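PDB 4XFK: putative branched chain amino acid ABC transporter, periplasmic amino acid-binding protein from Brucella ovis, which probably serves as the periplasmic binding component of an ABC-type amino-acid transport system, capturing branched-chain and related small amino acids for uptake. Local coordinates for residues Y130-S135 and A328-S333; L303-E308 and Y341-D346. The protein carries 1 engineered substitution. All coordinates share one frame; numbering follows the deposited sequence. Where two conformers were deposited one is given.

Interaction 1 (Y130-S135 and A328-S333); sequences YHFRFS and AIENAS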
loop_
_atom_site.group_PDB
_atom_site.type_symbol
_atom_site.label_atom_id
_atom_site.label_comp_id
_atom_site.label_asym_id
_atom_site.label_seq_id
_atom_site.Cartn_x
_atom_site.Cartn_y
_atom_site.Cartn_z
ATOM N N TYR A 130 -9.385 -12.633 10.462
ATOM C CA TYR A 130 -9.704 -11.276 10.908
ATOM C C TYR A 130 -8.709 -10.220 10.428
ATOM O O TYR A 130 -8.771 -9.070 10.852
ATOM C CB TYR A 130 -9.925 -11.237 12.430
ATOM C CG TYR A 130 -11.175 -11.989 12.845
ATOM C CD1 TYR A 130 -12.426 -11.379 12.789
ATOM C CD2 TYR A 130 -11.115 -13.322 13.239
ATOM C CE1 TYR A 130 -13.581 -12.072 13.147
ATOM C CE2 TYR A 130 -12.261 -14.021 13.593
ATOM C CZ TYR A 130 -13.487 -13.395 13.543
ATOM O OH TYR A 130 -14.623 -14.096 13.897
ATOM N N HIS A 131 -7.803 -10.622 9.541
ATOM C CA HIS A 131 -6.979 -9.687 8.786
ATOM C C HIS A 131 -7.491 -9.604 7.348
ATOM O O HIS A 131 -7.819 -10.631 6.726
ATOM C CB HIS A 131 -5.505 -10.121 8.789
ATOM C CG HIS A 131 -4.673 -9.477 7.709
ATOM N ND1 HIS A 131 -4.479 -10.065 6.478
ATOM C CD2 HIS A 131 -3.987 -8.307 7.672
ATOM C CE1 HIS A 131 -3.726 -9.281 5.724
ATOM N NE2 HIS A 131 -3.409 -8.208 6.426
ATOM N N PHE A 132 -7.544 -8.379 6.829
ATOM C CA PHE A 132 -7.859 -8.140 5.426
ATOM C C PHE A 132 -6.849 -7.158 4.876
ATOM O O PHE A 132 -6.617 -6.107 5.492
ATOM C CB PHE A 132 -9.253 -7.528 5.277
ATOM C CG PHE A 132 -10.375 -8.476 5.571
ATOM C CD1 PHE A 132 -10.784 -8.706 6.872
ATOM C CD2 PHE A 132 -11.025 -9.138 4.537
ATOM C CE1 PHE A 132 -11.827 -9.576 7.140
ATOM C CE2 PHE A 132 -12.074 -9.996 4.796
ATOM C CZ PHE A 132 -12.477 -10.221 6.099
ATOM N N ARG A 133 -6.275 -7.472 3.717
ATOM C CA ARG A 133 -5.358 -6.548 3.050
ATOM C C ARG A 133 -6.022 -5.901 1.838
ATOM O O ARG A 133 -6.524 -6.593 0.942
ATOM C CB ARG A 133 -4.048 -7.229 2.632
ATOM C CG ARG A 133 -3.230 -6.349 1.694
ATOM C CD ARG A 133 -1.735 -6.565 1.771
ATOM N NE ARG A 133 -1.327 -7.922 1.428
ATOM C CZ ARG A 133 -0.155 -8.420 1.787
ATOM N NH1 ARG A 133 0.179 -9.661 1.454
ATOM N NH2 ARG A 133 0.672 -7.668 2.501
ATOM N N PHE A 134 -6.018 -4.573 1.824
ATOM C CA PHE A 134 -6.697 -3.798 0.782
ATOM C C PHE A 134 -5.756 -3.194 -0.252
ATOM O O PHE A 134 -6.193 -2.603 -1.249
ATOM C CB PHE A 134 -7.567 -2.714 1.427
ATOM C CG PHE A 134 -8.680 -3.279 2.259
ATOM C CD1 PHE A 134 -9.906 -3.587 1.689
ATOM C CD2 PHE A 134 -8.484 -3.543 3.604
ATOM C CE1 PHE A 134 -10.936 -4.102 2.462
ATOM C CE2 PHE A 134 -9.498 -4.078 4.378
ATOM C CZ PHE A 134 -10.728 -4.355 3.803
ATOM N N SER A 135 -4.463 -3.377 -0.022
ATOM C CA SER A 135 -3.423 -2.781 -0.843
ATOM C C SER A 135 -2.742 -3.838 -1.710
ATOM O O SER A 135 -3.019 -5.037 -1.584
ATOM C CB SER A 135 -2.380 -2.153 0.080
ATOM O OG SER A 135 -1.724 -3.168 0.819
ATOM N N ALA A 328 -19.190 -9.901 5.370
ATOM C CA ALA A 328 -19.670 -8.907 4.419
ATOM C C ALA A 328 -18.519 -8.358 3.559
ATOM O O ALA A 328 -18.709 -8.093 2.373
ATOM C CB ALA A 328 -20.403 -7.775 5.132
ATOM N N ILE A 329 -17.323 -8.210 4.130
ATOM C CA ILE A 329 -16.185 -7.757 3.331
ATOM C C ILE A 329 -15.856 -8.801 2.265
ATOM O O ILE A 329 -15.653 -8.465 1.105
ATOM C CB ILE A 329 -14.932 -7.471 4.184
ATOM C CG1 ILE A 329 -15.195 -6.349 5.192
ATOM C CG2 ILE A 329 -13.758 -7.080 3.275
ATOM C CD1 ILE A 329 -14.102 -6.228 6.249
ATOM N N GLU A 330 -15.829 -10.072 2.660
ATOM C CA GLU A 330 -15.593 -11.153 1.703
ATOM C C GLU A 330 -16.571 -11.116 0.538
ATOM O O GLU A 330 -16.201 -11.419 -0.601
ATOM C CB GLU A 330 -15.700 -12.516 2.386
ATOM C CG GLU A 330 -14.582 -12.825 3.359
ATOM C CD GLU A 330 -14.644 -14.250 3.875
ATOM O OE1 GLU A 330 -15.751 -14.827 3.926
ATOM O OE2 GLU A 330 -13.584 -14.809 4.208
ATOM N N ASN A 331 -17.824 -10.775 0.837
ATOM C CA ASN A 331 -18.898 -10.832 -0.148
ATOM C C ASN A 331 -19.079 -9.541 -0.940
ATOM O O ASN A 331 -19.858 -9.502 -1.889
ATOM C CB ASN A 331 -20.228 -11.155 0.538
ATOM C CG ASN A 331 -20.218 -12.485 1.261
ATOM O OD1 ASN A 331 -19.461 -13.382 0.924
ATOM N ND2 ASN A 331 -21.088 -12.618 2.258
ATOM N N ALA A 332 -18.379 -8.485 -0.546
ATOM C CA ALA A 332 -18.633 -7.157 -1.093
ATOM C C ALA A 332 -17.855 -6.866 -2.367
ATOM O O ALA A 332 -16.748 -7.366 -2.571
ATOM C CB ALA A 332 -18.310 -6.096 -0.051
ATOM N N SER A 333 -18.440 -6.034 -3.217
ATOM C CA SER A 333 -17.718 -5.481 -4.352
ATOM C C SER A 333 -18.175 -4.046 -4.533
ATOM O O SER A 333 -19.335 -3.715 -4.275
ATOM C CB SER A 333 -17.965 -6.289 -5.628
ATOM O OG SER A 333 -19.320 -6.187 -6.017
#
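Ile329 reaches out from the last turn of helix 322-331 and lies against the Phe132 ring, the two side chains approaching from opposite directions. Its CD1 methyl sits over the centre of one face of the ring, 4.1 Å from the centroid and 10° off the normal, a CH-pi contact. With CG1 beside the backbone N (chi1 -62°), Ile329 spreads its branches over that face, CD1 over the centre and CG2 over the CD2-CE2 side, Ile329 CG2 3.6 Å from Phe132 CD2. The same CG2 methyl meets the Phe134 ring obliquely, 4.1 Å from Phe134 CZ, the two side chains crossing at about a right angle. This apolar part is buried and close-packed. Toward the partly exposed side the contact thins to a single approach, Glu330 CG lying 4.0 Å from Phe132 CE2 at the ring edge. The extended Glu330 chain carries its carboxylate onward, where Glu330 OE2 is hydrogen-bonded to His348 NE2 and forms a salt bridge with Arg397. Strand 131-133 is an end strand of the helix-flanked parallel sheet (order 2-1-3-4-5), as in a lobe of the two-lobed periplasmic binding proteins; it lies beside 111-114, and Arg133 is backbone-bonded to His348 and Ala350. Helix 322-331 packs against its Phe132 side, with Met343 of strand 339-343 touching Phe132, Phe134 and Ile329, and Ala309 of helix 296-312 against Ile329.

Interaction 2 (L303-E308 and Y341-D346); sequences LQLFGE and YSMRSD. With NA (sodium ion), chain E.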
loop_
_atom_site.group_PDB
_atom_site.type_symbol
_atom_site.label_atom_id
_atom_site.label_comp_id
_atom_site.label_asym_id
_atom_site.label_seq_id
_atom_site.Cartn_x
_atom_site.Cartn_y
_atom_site.Cartn_z
ATOM N N LEU A 303 -11.214 1.343 2.070
ATOM C CA LEU A 303 -12.276 1.795 2.961
ATOM C C LEU A 303 -13.601 1.974 2.227
ATOM O O LEU A 303 -14.656 1.878 2.842
ATOM C CB LEU A 303 -11.869 3.052 3.723
ATOM C CG LEU A 303 -10.776 2.836 4.771
ATOM C CD1 LEU A 303 -10.281 4.173 5.326
ATOM C CD2 LEU A 303 -11.280 1.953 5.901
ATOM N N GLN A 304 -13.560 2.186 0.910
ATOM C CA GLN A 304 -14.784 2.139 0.110
ATOM C C GLN A 304 -15.364 0.727 0.074
ATOM O O GLN A 304 -16.576 0.553 0.198
ATOM C CB GLN A 304 -14.560 2.677 -1.306
ATOM C CG GLN A 304 -14.302 4.170 -1.324
ATOM C CD GLN A 304 -14.203 4.754 -2.720
ATOM O OE1 GLN A 304 -14.272 4.033 -3.713
ATOM N NE2 GLN A 304 -14.038 6.074 -2.801
ATOM N N LEU A 305 -14.514 -0.283 -0.076
ATOM C CA LEU A 305 -15.004 -1.654 -0.023
ATOM C C LEU A 305 -15.547 -1.971 1.366
ATOM O O LEU A 305 -16.600 -2.588 1.496
ATOM C CB LEU A 305 -13.910 -2.653 -0.413
ATOM C CG LEU A 305 -14.400 -4.100 -0.483
ATOM C CD1 LEU A 305 -15.442 -4.268 -1.579
ATOM C CD2 LEU A 305 -13.247 -5.058 -0.707
ATOM N N PHE A 306 -14.827 -1.547 2.401
ATOM C CA PHE A 306 -15.281 -1.700 3.775
ATOM C C PHE A 306 -16.644 -1.041 3.983
ATOM O O PHE A 306 -17.539 -1.632 4.588
ATOM C CB PHE A 306 -14.233 -1.114 4.726
ATOM C CG PHE A 306 -14.651 -1.109 6.165
ATOM C CD1 PHE A 306 -14.845 -2.297 6.864
ATOM C CD2 PHE A 306 -14.859 0.090 6.827
ATOM C CE1 PHE A 306 -15.236 -2.280 8.191
ATOM C CE2 PHE A 306 -15.237 0.106 8.152
ATOM C CZ PHE A 306 -15.427 -1.077 8.830
ATOM N N GLY A 307 -16.818 0.170 3.465
ATOM C CA GLY A 307 -18.091 0.858 3.587
ATOM C C GLY A 307 -19.219 0.113 2.899
ATOM O O GLY A 307 -20.357 0.087 3.378
ATOM N N GLU A 308 -18.907 -0.506 1.768
ATOM C CA GLU A 308 -19.888 -1.309 1.061
ATOM C C GLU A 308 -20.282 -2.525 1.903
ATOM O O GLU A 308 -21.461 -2.860 2.000
ATOM C CB GLU A 308 -19.351 -1.720 -0.308
ATOM C CG GLU A 308 -20.190 -2.760 -1.037
ATOM C CD GLU A 308 -21.518 -2.231 -1.534
ATOM O OE1 GLU A 308 -21.735 -0.997 -1.510
ATOM O OE2 GLU A 308 -22.355 -3.067 -1.948
ATOM N N TYR A 341 -13.426 -3.326 -7.303
ATOM C CA TYR A 341 -12.649 -3.717 -6.170
ATOM C C TYR A 341 -13.431 -4.803 -5.413
ATOM O O TYR A 341 -14.629 -4.638 -5.154
ATOM C CB TYR A 341 -12.473 -2.460 -5.348
ATOM C CG TYR A 341 -11.431 -2.534 -4.307
ATOM C CD1 TYR A 341 -11.691 -3.177 -3.119
ATOM C CD2 TYR A 341 -10.195 -1.934 -4.484
ATOM C CE1 TYR A 341 -10.761 -3.248 -2.142
ATOM C CE2 TYR A 341 -9.239 -2.006 -3.505
ATOM C CZ TYR A 341 -9.541 -2.664 -2.333
ATOM O OH TYR A 341 -8.639 -2.765 -1.322
ATOM N N SER A 342 -12.771 -5.910 -5.089
ATOM C CA SER A 342 -13.419 -6.986 -4.341
ATOM C C SER A 342 -12.393 -7.658 -3.440
ATOM O O SER A 342 -11.239 -7.242 -3.400
ATOM C CB SER A 342 -14.075 -7.997 -5.283
ATOM O OG SER A 342 -13.119 -8.633 -6.119
ATOM N N MET A 343 -12.814 -8.695 -2.727
ATOM C CA MET A 343 -11.957 -9.355 -1.749
ATOM C C MET A 343 -11.894 -10.852 -2.002
ATOM O O MET A 343 -12.933 -11.503 -2.120
ATOM C CB MET A 343 -12.501 -9.110 -0.336
ATOM C CG MET A 343 -11.664 -9.734 0.770
ATOM S SD MET A 343 -9.962 -9.130 0.829
ATOM C CE MET A 343 -10.220 -7.386 1.165
ATOM N N ARG A 344 -10.688 -11.406 -2.076
ATOM C CA ARG A 344 -10.546 -12.849 -2.228
ATOM C C ARG A 344 -10.699 -13.523 -0.869
ATOM O O ARG A 344 -10.029 -13.165 0.098
ATOM C CB ARG A 344 -9.207 -13.192 -2.856
ATOM C CG ARG A 344 -9.042 -14.679 -3.086
ATOM C CD ARG A 344 -7.936 -14.940 -4.091
ATOM N NE ARG A 344 -6.637 -14.481 -3.594
ATOM C CZ ARG A 344 -5.551 -14.374 -4.350
ATOM N NH1 ARG A 344 -5.613 -14.663 -5.643
ATOM N NH2 ARG A 344 -4.409 -13.960 -3.821
ATOM N N SER A 345 -11.583 -14.508 -0.780
ATOM C CA SER A 345 -11.889 -15.094 0.518
ATOM C C SER A 345 -10.783 -16.009 1.038
ATOM O O SER A 345 -10.607 -16.127 2.248
ATOM C CB SER A 345 -13.209 -15.852 0.465
ATOM O OG SER A 345 -13.124 -16.913 -0.459
ATOM N N ASP A 346 -10.026 -16.628 0.133
ATOM C CA ASP A 346 -9.024 -17.610 0.534
ATOM C C ASP A 346 -7.991 -17.036 1.485
ATOM O O ASP A 346 -7.571 -17.704 2.438
ATOM C CB ASP A 346 -8.274 -18.149 -0.684
ATOM C CG ASP A 346 -9.186 -18.702 -1.747
ATOM O OD1 ASP A 346 -10.056 -17.951 -2.245
ATOM O OD2 ASP A 346 -9.014 -19.892 -2.097
HETATM NA NA NA E . -14.416 -17.182 -2.496
HETATM O O HOH W 1 -13.165 -15.176 -3.162
HETATM O O HOH W 2 -12.445 -18.496 -3.100
HETATM O O HOH W 3 -16.057 -15.472 -1.491
HETATM O O HOH W 4 -15.702 -17.364 -4.608
HETATM O O HOH W 5 -15.396 -19.270 -1.567
#
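Leu305 and Tyr341 both carry CG anti to the backbone N (chi1 -175° and -165°), which extends the leucine from helix 296-312 and the tyrosine from strand 339-343 into the same buried space. There the leucine meets the side of the ring: Leu305 CD2 lies in the ring plane at its edge, 3.4 Å from Tyr341 CE1, while Leu305 CB is 3.5 Å from Tyr341 CD1. The other methyl turns to the strand backbone, with Leu305 CD1 3.7 Å from Tyr341 O. Farther along the strand, Leu305 CD2 also lies 4.1 Å from Met343 CB. Leu305 therefore makes the whole contact from the helical side, and its chemistry is apolar. The Tyr341 hydroxyl probably makes a short hydrogen bond to Phe134 O, a partner for its polar end within the interior. Beyond the strand the chain turns to a sodium ion: Ser345 OG binds it at 2.4 Å and five waters complete six ligands. Water 1 accepts a hydrogen bond from Ser345 N, and water 2 donates one to Asp346 OD1, 2.6 Å away, tying the hydrated ion to the turn. The helix and strand segments cross at -68°, their axes 8.8 Å apart. The contact packs a helix of the same lobe on the antiparallel 333-336/339-343 hairpin, with 350-360 on the other side of 339-343; Val334 touches both Leu305 and Tyr341, and Ala350 meets Tyr341 and Met343.

Interactions 1 and 2 are adjoining parts of one buried region, their centres about 4 Å apart. Both set a helix against a strand, yet the strands differ: 131-133 is an end strand of the parallel sheet, whereas 339-343 belongs to the mixed one. An isoleucine over the Phe132 face and oblique to Phe134 makes interaction 1; a single leucine against a ring edge and strand backbone makes interaction 2. The probable bond between Tyr341 OH and Phe134 O, 2.5 Å, joins the two, and Ala332 O packs 3.5 Å from Leu305 CD1. Both turn polar at a shared side, where the nearest atom of the Glu330 side chain lies about 7 Å from the sodium ion held by Ser345. Their segments alternate along the chain.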